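Local atomic coordinates of EDTA monooxygenase (EDTA-degrading bacterium BNC1, PDB entry 5DQP), a protein that probably acts as an FMN-dependent monooxygenase in the bacterial degradation of EDTA, working with a partner flavin reductase. Residues Ser100-Leu105 with Lys190-Ala195; Gly159-Trp164 with Gly206-Val211; Gly235-Gly240 with Trp373-Ala378; Leu342-Ser347 with Ala366-Asp371. One frame throughout, in Å; residues are numbered along the deposited sequence.

Contact 1: residues Ser100-Leu105 with Lys190-Ala195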
loop_
_atom_site.group_PDB
_atom_site.type_symbol
_atom_site.label_atom_id
_atom_site.label_comp_id
_atom_site.label_asym_id
_atom_site.label_seq_id
_atom_site.Cartn_x
_atom_site.Cartn_y
_atom_site.Cartn_z
ATOM N N SER A 100 -9.852 9.509 -1.999
ATOM C CA SER A 100 -8.418 9.395 -2.165
ATOM C C SER A 100 -7.897 10.748 -2.632
ATOM O O SER A 100 -8.618 11.512 -3.276
ATOM C CB SER A 100 -8.049 8.280 -3.165
ATOM O OG SER A 100 -8.408 6.993 -2.690
ATOM N N LEU A 101 -6.662 11.052 -2.273
ATOM C CA LEU A 101 -5.961 12.177 -2.885
ATOM C C LEU A 101 -5.289 11.716 -4.180
ATOM O O LEU A 101 -4.528 10.743 -4.156
ATOM C CB LEU A 101 -4.936 12.731 -1.918
ATOM C CG LEU A 101 -5.623 13.150 -0.615
ATOM C CD1 LEU A 101 -4.613 13.456 0.475
ATOM C CD2 LEU A 101 -6.530 14.399 -0.887
ATOM N N PRO A 102 -5.550 12.379 -5.317
ATOM C CA PRO A 102 -5.007 11.895 -6.606
ATOM C C PRO A 102 -3.496 11.766 -6.654
ATOM O O PRO A 102 -2.968 10.890 -7.354
ATOM C CB PRO A 102 -5.475 12.964 -7.619
ATOM C CG PRO A 102 -6.448 13.807 -6.923
ATOM C CD PRO A 102 -6.250 13.668 -5.446
ATOM N N TYR A 103 -2.764 12.673 -6.019
ATOM C CA TYR A 103 -1.316 12.568 -6.131
ATOM C C TYR A 103 -0.822 11.369 -5.338
ATOM O O TYR A 103 0.020 10.593 -5.813
ATOM C CB TYR A 103 -0.665 13.869 -5.671
ATOM C CG TYR A 103 0.808 13.959 -5.980
ATOM C CD1 TYR A 103 1.743 13.459 -5.091
ATOM C CD2 TYR A 103 1.258 14.546 -7.149
ATOM C CE1 TYR A 103 3.082 13.530 -5.355
ATOM C CE2 TYR A 103 2.595 14.620 -7.426
ATOM C CZ TYR A 103 3.504 14.106 -6.512
ATOM O OH TYR A 103 4.858 14.165 -6.726
ATOM N N THR A 104 -1.390 11.166 -4.151
ATOM C CA THR A 104 -1.063 9.989 -3.364
ATOM C C THR A 104 -1.429 8.705 -4.103
ATOM O O THR A 104 -0.605 7.793 -4.230
ATOM C CB THR A 104 -1.771 10.069 -2.022
ATOM O OG1 THR A 104 -1.284 11.223 -1.320
ATOM C CG2 THR A 104 -1.469 8.821 -1.214
ATOM N N LEU A 105 -2.649 8.620 -4.622
ATOM C CA LEU A 105 -3.057 7.397 -5.312
ATOM C C LEU A 105 -2.213 7.145 -6.560
ATOM O O LEU A 105 -1.758 6.018 -6.795
ATOM C CB LEU A 105 -4.541 7.463 -5.667
ATOM C CG LEU A 105 -5.093 6.165 -6.262
ATOM C CD1 LEU A 105 -6.527 6.008 -5.908
ATOM C CD2 LEU A 105 -4.929 6.186 -7.793
ATOM N N LYS A 190 -12.832 21.362 -11.601
ATOM C CA LYS A 190 -13.875 21.612 -10.621
ATOM C C LYS A 190 -13.544 20.974 -9.280
ATOM O O LYS A 190 -13.896 21.518 -8.230
ATOM C CB LYS A 190 -15.234 21.097 -11.121
ATOM C CG LYS A 190 -16.378 21.429 -10.146
ATOM C CD LYS A 190 -17.636 20.574 -10.339
ATOM C CE LYS A 190 -18.448 20.989 -11.547
ATOM N NZ LYS A 190 -19.920 20.797 -11.310
ATOM N N TYR A 191 -12.888 19.815 -9.283
ATOM C CA TYR A 191 -12.690 19.081 -8.043
ATOM C C TYR A 191 -11.261 19.084 -7.538
ATOM O O TYR A 191 -11.059 18.924 -6.336
ATOM C CB TYR A 191 -13.147 17.617 -8.199
ATOM C CG TYR A 191 -14.645 17.454 -8.357
ATOM C CD1 TYR A 191 -15.480 17.377 -7.242
ATOM C CD2 TYR A 191 -15.220 17.381 -9.618
ATOM C CE1 TYR A 191 -16.857 17.230 -7.380
ATOM C CE2 TYR A 191 -16.574 17.235 -9.770
ATOM C CZ TYR A 191 -17.391 17.163 -8.652
ATOM O OH TYR A 191 -18.738 17.011 -8.823
ATOM N N PHE A 192 -10.263 19.224 -8.413
ATOM C CA PHE A 192 -8.883 18.989 -8.020
ATOM C C PHE A 192 -8.002 20.094 -8.576
ATOM O O PHE A 192 -8.245 20.629 -9.657
ATOM C CB PHE A 192 -8.375 17.614 -8.501
ATOM C CG PHE A 192 -9.205 16.461 -8.003
ATOM C CD1 PHE A 192 -9.173 16.091 -6.659
ATOM C CD2 PHE A 192 -10.028 15.751 -8.867
ATOM C CE1 PHE A 192 -9.954 15.047 -6.193
ATOM C CE2 PHE A 192 -10.823 14.687 -8.401
ATOM C CZ PHE A 192 -10.782 14.335 -7.080
ATOM N N LYS A 193 -6.983 20.437 -7.795
ATOM C CA LYS A 193 -5.899 21.319 -8.202
ATOM C C LYS A 193 -4.605 20.586 -7.876
ATOM O O LYS A 193 -4.335 20.302 -6.707
ATOM C CB LYS A 193 -5.978 22.663 -7.467
ATOM C CG LYS A 193 -5.036 23.712 -8.005
ATOM C CD LYS A 193 -4.981 24.951 -7.121
ATOM C CE LYS A 193 -3.953 25.958 -7.648
ATOM N NZ LYS A 193 -3.777 27.120 -6.722
ATOM N N VAL A 194 -3.819 20.257 -8.901
ATOM C CA VAL A 194 -2.639 19.415 -8.723
ATOM C C VAL A 194 -1.551 19.859 -9.692
ATOM O O VAL A 194 -1.735 19.784 -10.907
ATOM C CB VAL A 194 -2.980 17.933 -8.961
ATOM C CG1 VAL A 194 -1.715 17.096 -8.958
ATOM C CG2 VAL A 194 -4.027 17.421 -7.941
ATOM N N ALA A 195 -0.398 20.295 -9.174
ATOM C CA ALA A 195 0.658 20.787 -10.048
ATOM C C ALA A 195 1.437 19.651 -10.707
ATOM O O ALA A 195 1.684 19.691 -11.917
ATOM C CB ALA A 195 1.606 21.708 -9.274
#
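P102 meets F192 through a CH-pi contact that joins the first turn of helix 102-115 to the short hairpin formed by strands 187-188 and 193-194. The proline CG stands over one face of the phenyl ring, 3.9 Å from the ring centroid and 26° off the normal, so it lies nearer the rim than the middle; its shortest approach, from P102 CG to F192 CD1, is 3.6 Å. The other face of the ring carries the CB of its own neighbour Y191. Two residues further on, V194 turns its CG1 to the edge of the Y103 ring, with V194 CG1 4.3 Å from Y103 CD2, while V194 CG2 reaches P102 CG more loosely at 4.5 Å. Chi1 of F192, at -57°, sets CG beside the backbone N and opposite the carbonyl carbon, presenting the ring to the proline.

Further out, E152 of helix 143-161 accepts from the backbone N of both Y191 and F192, and Y103 OH is hydrogen-bonded to the P197 carbonyl. The second subunit also reaches this region, where its N135 packs on Y103 and V194. Within a TIM-barrel enzyme of the luciferase-like family, the contact lays an excursion from the barrel against a barrel helix near the dimer interface. No polar bond links the two segments, so the contact rests on apolar packing and one off-centre CH-pi approach.

Contact 2: residues Gly159-Trp164 with Gly206-Val211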
loop_
_atom_site.group_PDB
_atom_site.type_symbol
_atom_site.label_atom_id
_atom_site.label_comp_id
_atom_site.label_asym_id
_atom_site.label_seq_id
_atom_site.Cartn_x
_atom_site.Cartn_y
_atom_site.Cartn_z
ATOM N N GLY A 159 -2.496 12.008 -16.196
ATOM C CA GLY A 159 -1.555 13.103 -16.361
ATOM C C GLY A 159 -0.325 12.961 -15.482
ATOM O O GLY A 159 0.797 13.186 -15.937
ATOM N N LEU A 160 -0.514 12.558 -14.221
ATOM C CA LEU A 160 0.623 12.353 -13.322
ATOM C C LEU A 160 1.512 11.211 -13.785
ATOM O O LEU A 160 2.745 11.317 -13.756
ATOM C CB LEU A 160 0.133 12.097 -11.895
ATOM C CG LEU A 160 -0.419 13.367 -11.256
ATOM C CD1 LEU A 160 -1.065 13.094 -9.904
ATOM C CD2 LEU A 160 0.716 14.397 -11.113
ATOM N N TRP A 161 0.913 10.085 -14.163
ATOM C CA TRP A 161 1.720 8.973 -14.643
ATOM C C TRP A 161 2.628 9.391 -15.798
ATOM O O TRP A 161 3.768 8.930 -15.891
ATOM C CB TRP A 161 0.818 7.809 -15.043
ATOM C CG TRP A 161 0.271 7.084 -13.848
ATOM C CD1 TRP A 161 0.789 7.071 -12.576
ATOM C CD2 TRP A 161 -0.925 6.307 -13.800
ATOM N NE1 TRP A 161 -0.007 6.303 -11.743
ATOM C CE2 TRP A 161 -1.070 5.835 -12.470
ATOM C CE3 TRP A 161 -1.891 5.964 -14.750
ATOM C CZ2 TRP A 161 -2.130 5.026 -12.081
ATOM C CZ3 TRP A 161 -2.946 5.172 -14.359
ATOM C CH2 TRP A 161 -3.052 4.703 -13.037
ATOM N N ASN A 162 2.161 10.287 -16.669
ATOM C CA ASN A 162 2.950 10.644 -17.841
ATOM C C ASN A 162 3.906 11.782 -17.601
ATOM O O ASN A 162 4.650 12.121 -18.519
ATOM C CB ASN A 162 2.041 10.997 -19.016
ATOM C CG ASN A 162 1.340 9.786 -19.557
ATOM O OD1 ASN A 162 1.880 8.683 -19.515
ATOM N ND2 ASN A 162 0.128 9.970 -20.048
ATOM N N SER A 163 3.907 12.379 -16.402
ATOM C CA SER A 163 4.616 13.630 -16.168
ATOM C C SER A 163 6.109 13.449 -15.896
ATOM O O SER A 163 6.828 14.458 -15.858
ATOM C CB SER A 163 3.976 14.400 -15.000
ATOM O OG SER A 163 4.237 13.750 -13.755
ATOM N N TRP A 164 6.592 12.217 -15.681
ATOM C CA TRP A 164 8.025 11.962 -15.515
ATOM C C TRP A 164 8.386 10.760 -16.371
ATOM O O TRP A 164 8.071 9.625 -16.010
ATOM C CB TRP A 164 8.409 11.714 -14.061
ATOM C CG TRP A 164 9.908 11.530 -13.875
ATOM C CD1 TRP A 164 10.908 11.840 -14.776
ATOM C CD2 TRP A 164 10.566 11.002 -12.728
ATOM N NE1 TRP A 164 12.147 11.550 -14.243
ATOM C CE2 TRP A 164 11.965 11.049 -12.983
ATOM C CE3 TRP A 164 10.125 10.539 -11.490
ATOM C CZ2 TRP A 164 12.898 10.597 -12.062
ATOM C CZ3 TRP A 164 11.059 10.105 -10.577
ATOM C CH2 TRP A 164 12.426 10.141 -10.863
ATOM N N GLY A 206 4.728 1.132 -20.014
ATOM C CA GLY A 206 3.486 1.865 -19.925
ATOM C C GLY A 206 2.934 1.956 -18.519
ATOM O O GLY A 206 3.469 1.369 -17.577
ATOM N N PRO A 207 1.810 2.659 -18.373
ATOM C CA PRO A 207 1.242 2.938 -17.042
ATOM C C PRO A 207 0.478 1.746 -16.477
ATOM O O PRO A 207 0.228 0.749 -17.177
ATOM C CB PRO A 207 0.303 4.122 -17.332
ATOM C CG PRO A 207 -0.205 3.844 -18.710
ATOM C CD PRO A 207 1.014 3.279 -19.450
ATOM N N PRO A 208 0.091 1.802 -15.196
ATOM C CA PRO A 208 -0.711 0.718 -14.625
ATOM C C PRO A 208 -2.004 0.511 -15.388
ATOM O O PRO A 208 -2.612 1.461 -15.885
ATOM C CB PRO A 208 -1.000 1.202 -13.196
ATOM C CG PRO A 208 0.108 2.199 -12.907
ATOM C CD PRO A 208 0.314 2.889 -14.218
ATOM N N VAL A 209 -2.421 -0.755 -15.466
ATOM C CA VAL A 209 -3.708 -1.112 -16.064
ATOM C C VAL A 209 -4.844 -0.606 -15.183
ATOM O O VAL A 209 -4.793 -0.707 -13.953
ATOM C CB VAL A 209 -3.776 -2.639 -16.252
ATOM C CG1 VAL A 209 -5.172 -3.110 -16.665
ATOM C CG2 VAL A 209 -2.729 -3.093 -17.261
ATOM N N VAL A 210 -5.878 -0.044 -15.800
ATOM C CA VAL A 210 -7.013 0.514 -15.062
ATOM C C VAL A 210 -8.224 -0.376 -15.289
ATOM O O VAL A 210 -8.577 -0.677 -16.434
ATOM C CB VAL A 210 -7.307 1.971 -15.471
ATOM C CG1 VAL A 210 -8.641 2.454 -14.861
ATOM C CG2 VAL A 210 -6.158 2.899 -15.023
ATOM N N VAL A 211 -8.868 -0.770 -14.195
ATOM C CA VAL A 211 -9.984 -1.698 -14.192
ATOM C C VAL A 211 -11.218 -0.941 -13.737
ATOM O O VAL A 211 -11.128 -0.009 -12.930
ATOM C CB VAL A 211 -9.679 -2.919 -13.286
ATOM C CG1 VAL A 211 -10.927 -3.868 -13.131
ATOM C CG2 VAL A 211 -8.471 -3.683 -13.839
#
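With chi1 at -75°, W161 has its CG beside the backbone N and opposite the carbonyl carbon, and chi2 of -22° turns the indole so that one face meets P208. The proline CD lies almost directly above the six-membered ring, 3.6 Å from its centroid and only 8° off the normal, a CH-pi contact over the ring centre. P208 CG extends the overlap, sitting 3.7 Å from W161 CZ2. V210 comes instead from the edge: its CG2, placed opposite the carbonyl carbon, lies in the indole plane 4.0 Å from W161 CZ3. P207 adds its CB, 3.9 Å from W161 CE3, at an oblique approach.

The tryptophan therefore bridges the end of helix 143-161 and the proline pair that leads into strand 210-213 of the TIM barrel. Its polar edge is satisfied elsewhere, since W161 NE1 donates to the A106 carbonyl of helix 102-115, a bond that limits how the indole can rotate. Next to it in the chain, L160 O accepts from both S163 N and S163 OG, the latter at 2.9 Å, which ties down the chain as it leaves the helix. All four touching residues are buried, and polarised proline C-H groups against an electron-rich indole imply a contact held by weak electrostatics as well as dispersion.

Contact 3: residues Gly235-Gly240 with Trp373-Ala378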
loop_
_atom_site.group_PDB
_atom_site.type_symbol
_atom_site.label_atom_id
_atom_site.label_comp_id
_atom_site.label_asym_id
_atom_site.label_seq_id
_atom_site.Cartn_x
_atom_site.Cartn_y
_atom_site.Cartn_z
ATOM N N GLY A 235 -24.740 -12.982 -16.016
ATOM C CA GLY A 235 -26.172 -13.111 -16.209
ATOM C C GLY A 235 -26.380 -14.046 -17.373
ATOM O O GLY A 235 -25.759 -15.118 -17.433
ATOM N N SER A 236 -27.203 -13.646 -18.334
ATOM C CA SER A 236 -27.440 -14.530 -19.462
ATOM C C SER A 236 -26.295 -14.411 -20.454
ATOM O O SER A 236 -25.653 -13.371 -20.555
ATOM C CB SER A 236 -28.762 -14.202 -20.149
ATOM O OG SER A 236 -28.621 -13.061 -20.989
ATOM N N LYS A 237 -26.022 -15.507 -21.159
ATOM C CA LYS A 237 -25.027 -15.466 -22.223
ATOM C C LYS A 237 -25.372 -14.451 -23.307
ATOM O O LYS A 237 -24.457 -13.735 -23.749
ATOM C CB LYS A 237 -24.857 -16.865 -22.820
ATOM C CG LYS A 237 -23.715 -16.993 -23.818
ATOM C CD LYS A 237 -23.251 -18.426 -23.878
ATOM C CE LYS A 237 -23.149 -18.951 -25.297
ATOM N NZ LYS A 237 -24.444 -19.536 -25.690
ATOM N N PRO A 238 -26.622 -14.346 -23.795
ATOM C CA PRO A 238 -26.930 -13.276 -24.769
ATOM C C PRO A 238 -26.691 -11.879 -24.228
ATOM O O PRO A 238 -26.094 -11.044 -24.912
ATOM C CB PRO A 238 -28.414 -13.509 -25.086
ATOM C CG PRO A 238 -28.593 -14.980 -24.872
ATOM C CD PRO A 238 -27.753 -15.288 -23.647
ATOM N N ALA A 239 -27.144 -11.589 -23.012
ATOM C CA ALA A 239 -26.800 -10.307 -22.425
ATOM C C ALA A 239 -25.292 -10.189 -22.200
ATOM O O ALA A 239 -24.763 -9.078 -22.163
ATOM C CB ALA A 239 -27.573 -10.109 -21.123
ATOM N N GLY A 240 -24.580 -11.307 -22.073
ATOM C CA GLY A 240 -23.129 -11.234 -22.010
ATOM C C GLY A 240 -22.526 -10.752 -23.316
ATOM O O GLY A 240 -21.648 -9.888 -23.329
ATOM N N TRP A 373 -16.618 -17.900 -23.559
ATOM C CA TRP A 373 -15.439 -17.232 -24.100
ATOM C C TRP A 373 -15.434 -17.245 -25.621
ATOM O O TRP A 373 -15.151 -16.219 -26.256
ATOM C CB TRP A 373 -14.165 -17.889 -23.555
ATOM C CG TRP A 373 -12.912 -17.470 -24.302
ATOM C CD1 TRP A 373 -12.218 -16.298 -24.166
ATOM C CD2 TRP A 373 -12.211 -18.234 -25.278
ATOM N NE1 TRP A 373 -11.137 -16.282 -25.007
ATOM C CE2 TRP A 373 -11.108 -17.463 -25.700
ATOM C CE3 TRP A 373 -12.411 -19.503 -25.843
ATOM C CZ2 TRP A 373 -10.219 -17.906 -26.669
ATOM C CZ3 TRP A 373 -11.531 -19.938 -26.801
ATOM C CH2 TRP A 373 -10.434 -19.155 -27.189
ATOM N N GLN A 374 -15.761 -18.394 -26.223
ATOM C CA GLN A 374 -15.683 -18.522 -27.674
ATOM C C GLN A 374 -16.821 -17.807 -28.387
ATOM O O GLN A 374 -16.650 -17.340 -29.517
ATOM C CB GLN A 374 -15.679 -19.996 -28.074
ATOM C CG GLN A 374 -15.000 -20.230 -29.396
ATOM C CD GLN A 374 -14.831 -21.688 -29.657
ATOM O OE1 GLN A 374 -15.814 -22.416 -29.773
ATOM N NE2 GLN A 374 -13.583 -22.142 -29.738
ATOM N N ASP A 375 -17.983 -17.740 -27.771
ATOM C CA ASP A 375 -19.090 -16.987 -28.320
ATOM C C ASP A 375 -18.989 -15.502 -27.980
ATOM O O ASP A 375 -19.950 -14.755 -28.193
ATOM C CB ASP A 375 -20.411 -17.588 -27.821
ATOM C CG ASP A 375 -20.696 -18.963 -28.440
ATOM O OD1 ASP A 375 -20.082 -19.279 -29.485
ATOM O OD2 ASP A 375 -21.524 -19.727 -27.899
ATOM N N GLU A 376 -17.861 -15.083 -27.406
ATOM C CA GLU A 376 -17.584 -13.676 -27.162
ATOM C C GLU A 376 -18.573 -13.055 -26.190
ATOM O O GLU A 376 -18.914 -11.872 -26.307
ATOM C CB GLU A 376 -17.575 -12.896 -28.471
ATOM C CG GLU A 376 -16.808 -13.607 -29.581
ATOM C CD GLU A 376 -15.425 -13.026 -29.836
ATOM O OE1 GLU A 376 -14.546 -13.786 -30.307
ATOM O OE2 GLU A 376 -15.212 -11.818 -29.580
ATOM N N ALA A 377 -19.080 -13.849 -25.251
ATOM C CA ALA A 377 -19.771 -13.285 -24.104
ATOM C C ALA A 377 -18.804 -12.917 -22.993
ATOM O O ALA A 377 -19.239 -12.434 -21.941
ATOM C CB ALA A 377 -20.822 -14.261 -23.576
ATOM N N ALA A 378 -17.507 -13.112 -23.221
ATOM C CA ALA A 378 -16.465 -12.911 -22.219
ATOM C C ALA A 378 -15.112 -12.958 -22.912
ATOM O O ALA A 378 -14.926 -13.721 -23.861
ATOM C CB ALA A 378 -16.536 -14.004 -21.148
HETATM O O HOH W 1 -20.093 -10.157 -20.672
#
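A single water is held between the carbonyls of G240 and A377, donating to A377 O at 2.7 Å and to G240 O at 3.1 Å. It joins the first turn of helix 237-253 to the Schellman motif that closes helix 362-374, two of the helices surrounding the TIM barrel. E376, with positive phi (63°), is the C-prime residue of that motif; E376 N returns to W373 O and A377 N to W372 O. The reversal brings A377 up against the other helix, where the backbones approach closely: the CA atoms of G240 and A377 are 4.5 Å apart. Because G240 has no side chain, the methyl of A377 can lie over the helical backbone, with its CB 3.7 Å from K237 O.

K237 flanks this close approach. Its CG packs on the same methyl, and bends at chi3 and chi4 carry the end of the chain across to D375, where the ion pair from K237 NZ to D375 OD2 is long at 3.7 Å. D371, one turn earlier on helix 362-374, offers the same amine a second weak, long pairing. The D371 carboxylate also lies close to that of D375, so the lysine charge probably eases the repulsion between the two acids. D375 O also accepts from R241, and E376 forms a salt bridge with R248, two further links to helix 237-253. The lysine's nearest atom to the D375 carboxylate is a carbon, K237 CE, 3.2 Å from D375 OD2.

Contact 4: residues Leu342-Ser347 with Ala366-Asp371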
loop_
_atom_site.group_PDB
_atom_site.type_symbol
_atom_site.label_atom_id
_atom_site.label_comp_id
_atom_site.label_asym_id
_atom_site.label_seq_id
_atom_site.Cartn_x
_atom_site.Cartn_y
_atom_site.Cartn_z
ATOM N N LEU A 342 -34.520 -18.838 -19.448
ATOM C CA LEU A 342 -34.912 -19.246 -20.792
ATOM C C LEU A 342 -33.707 -19.663 -21.620
ATOM O O LEU A 342 -33.756 -20.694 -22.305
ATOM C CB LEU A 342 -35.673 -18.123 -21.489
ATOM C CG LEU A 342 -37.013 -17.806 -20.831
ATOM C CD1 LEU A 342 -37.631 -16.630 -21.536
ATOM C CD2 LEU A 342 -37.966 -19.024 -20.831
ATOM N N ASP A 343 -32.613 -18.884 -21.571
ATOM C CA ASP A 343 -31.444 -19.216 -22.384
ATOM C C ASP A 343 -30.875 -20.580 -22.024
ATOM O O ASP A 343 -30.404 -21.303 -22.908
ATOM C CB ASP A 343 -30.324 -18.181 -22.245
ATOM C CG ASP A 343 -29.100 -18.535 -23.145
ATOM O OD1 ASP A 343 -29.305 -18.725 -24.370
ATOM O OD2 ASP A 343 -27.947 -18.657 -22.654
ATOM N N GLU A 344 -30.850 -20.918 -20.729
ATOM C CA GLU A 344 -30.234 -22.150 -20.247
ATOM C C GLU A 344 -31.261 -23.258 -19.988
ATOM O O GLU A 344 -30.877 -24.373 -19.608
ATOM C CB GLU A 344 -29.392 -21.849 -18.988
ATOM C CG GLU A 344 -28.186 -20.954 -19.308
ATOM C CD GLU A 344 -27.337 -20.478 -18.096
ATOM O OE1 GLU A 344 -26.665 -19.419 -18.239
ATOM O OE2 GLU A 344 -27.299 -21.142 -17.027
ATOM N N LYS A 345 -32.521 -23.021 -20.308
ATOM C CA LYS A 345 -33.587 -24.000 -20.150
ATOM C C LYS A 345 -33.720 -24.548 -18.733
ATOM O O LYS A 345 -33.686 -25.709 -18.545
ATOM C CB LYS A 345 -33.460 -25.108 -21.208
ATOM C CG LYS A 345 -33.004 -24.577 -22.568
ATOM C CD LYS A 345 -33.138 -25.516 -23.739
ATOM C CE LYS A 345 -33.332 -24.797 -25.045
ATOM N NZ LYS A 345 -32.111 -24.171 -25.539
ATOM N N LEU A 346 -33.841 -23.663 -17.751
ATOM C CA LEU A 346 -33.760 -24.042 -16.351
ATOM C C LEU A 346 -35.142 -24.211 -15.738
ATOM O O LEU A 346 -36.133 -23.622 -16.192
ATOM C CB LEU A 346 -32.960 -23.014 -15.544
ATOM C CG LEU A 346 -31.487 -22.808 -15.955
ATOM C CD1 LEU A 346 -30.797 -21.821 -15.050
ATOM C CD2 LEU A 346 -30.671 -24.116 -15.999
ATOM N N SER A 347 -35.194 -25.061 -14.711
ATOM C CA SER A 347 -36.285 -25.081 -13.761
ATOM C C SER A 347 -36.072 -23.982 -12.724
ATOM O O SER A 347 -35.006 -23.362 -12.638
ATOM C CB SER A 347 -36.365 -26.438 -13.067
ATOM O OG SER A 347 -35.226 -26.612 -12.251
ATOM N N ALA A 366 -15.438 -25.868 -16.934
ATOM C CA ALA A 366 -14.602 -25.552 -18.088
ATOM C C ALA A 366 -15.444 -25.424 -19.343
ATOM O O ALA A 366 -15.238 -24.506 -20.144
ATOM C CB ALA A 366 -13.498 -26.615 -18.291
ATOM N N ASP A 367 -16.394 -26.351 -19.534
ATOM C CA ASP A 367 -17.295 -26.280 -20.681
ATOM C C ASP A 367 -18.085 -24.985 -20.687
ATOM O O ASP A 367 -18.246 -24.365 -21.737
ATOM C CB ASP A 367 -18.261 -27.478 -20.699
ATOM C CG ASP A 367 -17.538 -28.805 -20.884
ATOM O OD1 ASP A 367 -16.291 -28.772 -21.054
ATOM O OD2 ASP A 367 -18.213 -29.866 -20.849
ATOM N N ARG A 368 -18.592 -24.560 -19.528
ATOM C CA ARG A 368 -19.301 -23.282 -19.484
ATOM C C ARG A 368 -18.360 -22.108 -19.769
ATOM O O ARG A 368 -18.696 -21.210 -20.551
ATOM C CB ARG A 368 -19.998 -23.104 -18.134
ATOM C CG ARG A 368 -20.940 -21.893 -18.137
ATOM C CD ARG A 368 -21.490 -21.573 -16.774
ATOM N NE ARG A 368 -22.264 -22.661 -16.181
ATOM C CZ ARG A 368 -23.591 -22.752 -16.243
ATOM N NH1 ARG A 368 -24.223 -23.771 -15.655
ATOM N NH2 ARG A 368 -24.288 -21.835 -16.908
ATOM N N LEU A 369 -17.167 -22.099 -19.169
ATOM C CA LEU A 369 -16.229 -21.013 -19.460
ATOM C C LEU A 369 -15.921 -20.936 -20.950
ATOM O O LEU A 369 -15.950 -19.854 -21.542
ATOM C CB LEU A 369 -14.937 -21.183 -18.666
ATOM C CG LEU A 369 -15.173 -21.157 -17.143
ATOM C CD1 LEU A 369 -13.855 -21.121 -16.357
ATOM C CD2 LEU A 369 -16.052 -20.005 -16.728
ATOM N N ILE A 370 -15.591 -22.075 -21.564
ATOM C CA ILE A 370 -15.217 -22.087 -22.975
ATOM C C ILE A 370 -16.406 -21.690 -23.829
ATOM O O ILE A 370 -16.255 -21.029 -24.865
ATOM C CB ILE A 370 -14.697 -23.473 -23.389
ATOM C CG1 ILE A 370 -13.387 -23.819 -22.664
ATOM C CG2 ILE A 370 -14.547 -23.548 -24.919
ATOM C CD1 ILE A 370 -12.839 -25.239 -22.990
ATOM N N ASP A 371 -17.606 -22.096 -23.418
ATOM C CA ASP A 371 -18.798 -21.729 -24.165
ATOM C C ASP A 371 -18.959 -20.216 -24.215
ATOM O O ASP A 371 -19.154 -19.632 -25.291
ATOM C CB ASP A 371 -20.038 -22.377 -23.541
ATOM C CG ASP A 371 -21.291 -22.149 -24.399
ATOM O OD1 ASP A 371 -21.168 -22.251 -25.640
ATOM O OD2 ASP A 371 -22.375 -21.832 -23.862
HETATM O O HOH W 2 -27.081 -23.638 -15.693
HETATM O O HOH W 3 -24.388 -20.388 -19.513
#
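E344 and R368 form a salt bridge in which R368 NH2 donates to E344 OE2 at 3.1 Å, with an N-H...O angle of 155°. The oxygen lies close to the guanidinium plane, so the arginine uses its edge, but the donor stands well above the carboxylate, 58° out of its plane. The two flat groups are turned 50° from each other. Water 2 completes a second route, donating to E344 OE2 at 2.8 Å and accepting from R368 NH1 at 2.9 Å. Water 3 links E344 OE1 with R368 NH2 through two weak bonds. R354 of helix 348-354 also pairs with OE2 through its NE, so that oxygen receives two arginines and a water.

Neither backbone comes near the other, with the CA atoms of E344 and R368 11.0 Å apart. The glutamate runs extended beyond CG, and R368, bent at chi3, covers the rest of the gap. E344 lies near the C-terminal end of helix 331-344, which K345, with positive phi, closes in a Schellman motif, while R368 lies within helix 362-374. Two arginines around one carboxylate would be expected to stabilise its ionised form, and the bridging waters imply a hydrated surface link between helices rather than close packing.

How the contacts relate
From the N terminus, contact 1 opens first, on helix 102-115, and contact 2 opens on helix 143-161 before contact 1 closes at 190-195, on the hairpin; contact 2 then closes at strand 210-213, so the two loops cross. They also touch in space, where L160 packs against Y103, P102 and V194. Contact 3 starts later, at helix 237-253, and its long loop closes at the end of helix 362-374, with contact 4 nested inside it. K237 and P238 lie against D343. The pairs stand far apart, the centres of contacts 1 and 4 about 45 Å from each other: contacts 1 and 2 tie the hairpin and the approach to strand 210-213 to helices 102-115 and 143-161, the others join helices 237-253 and 331-344 to helix 362-374.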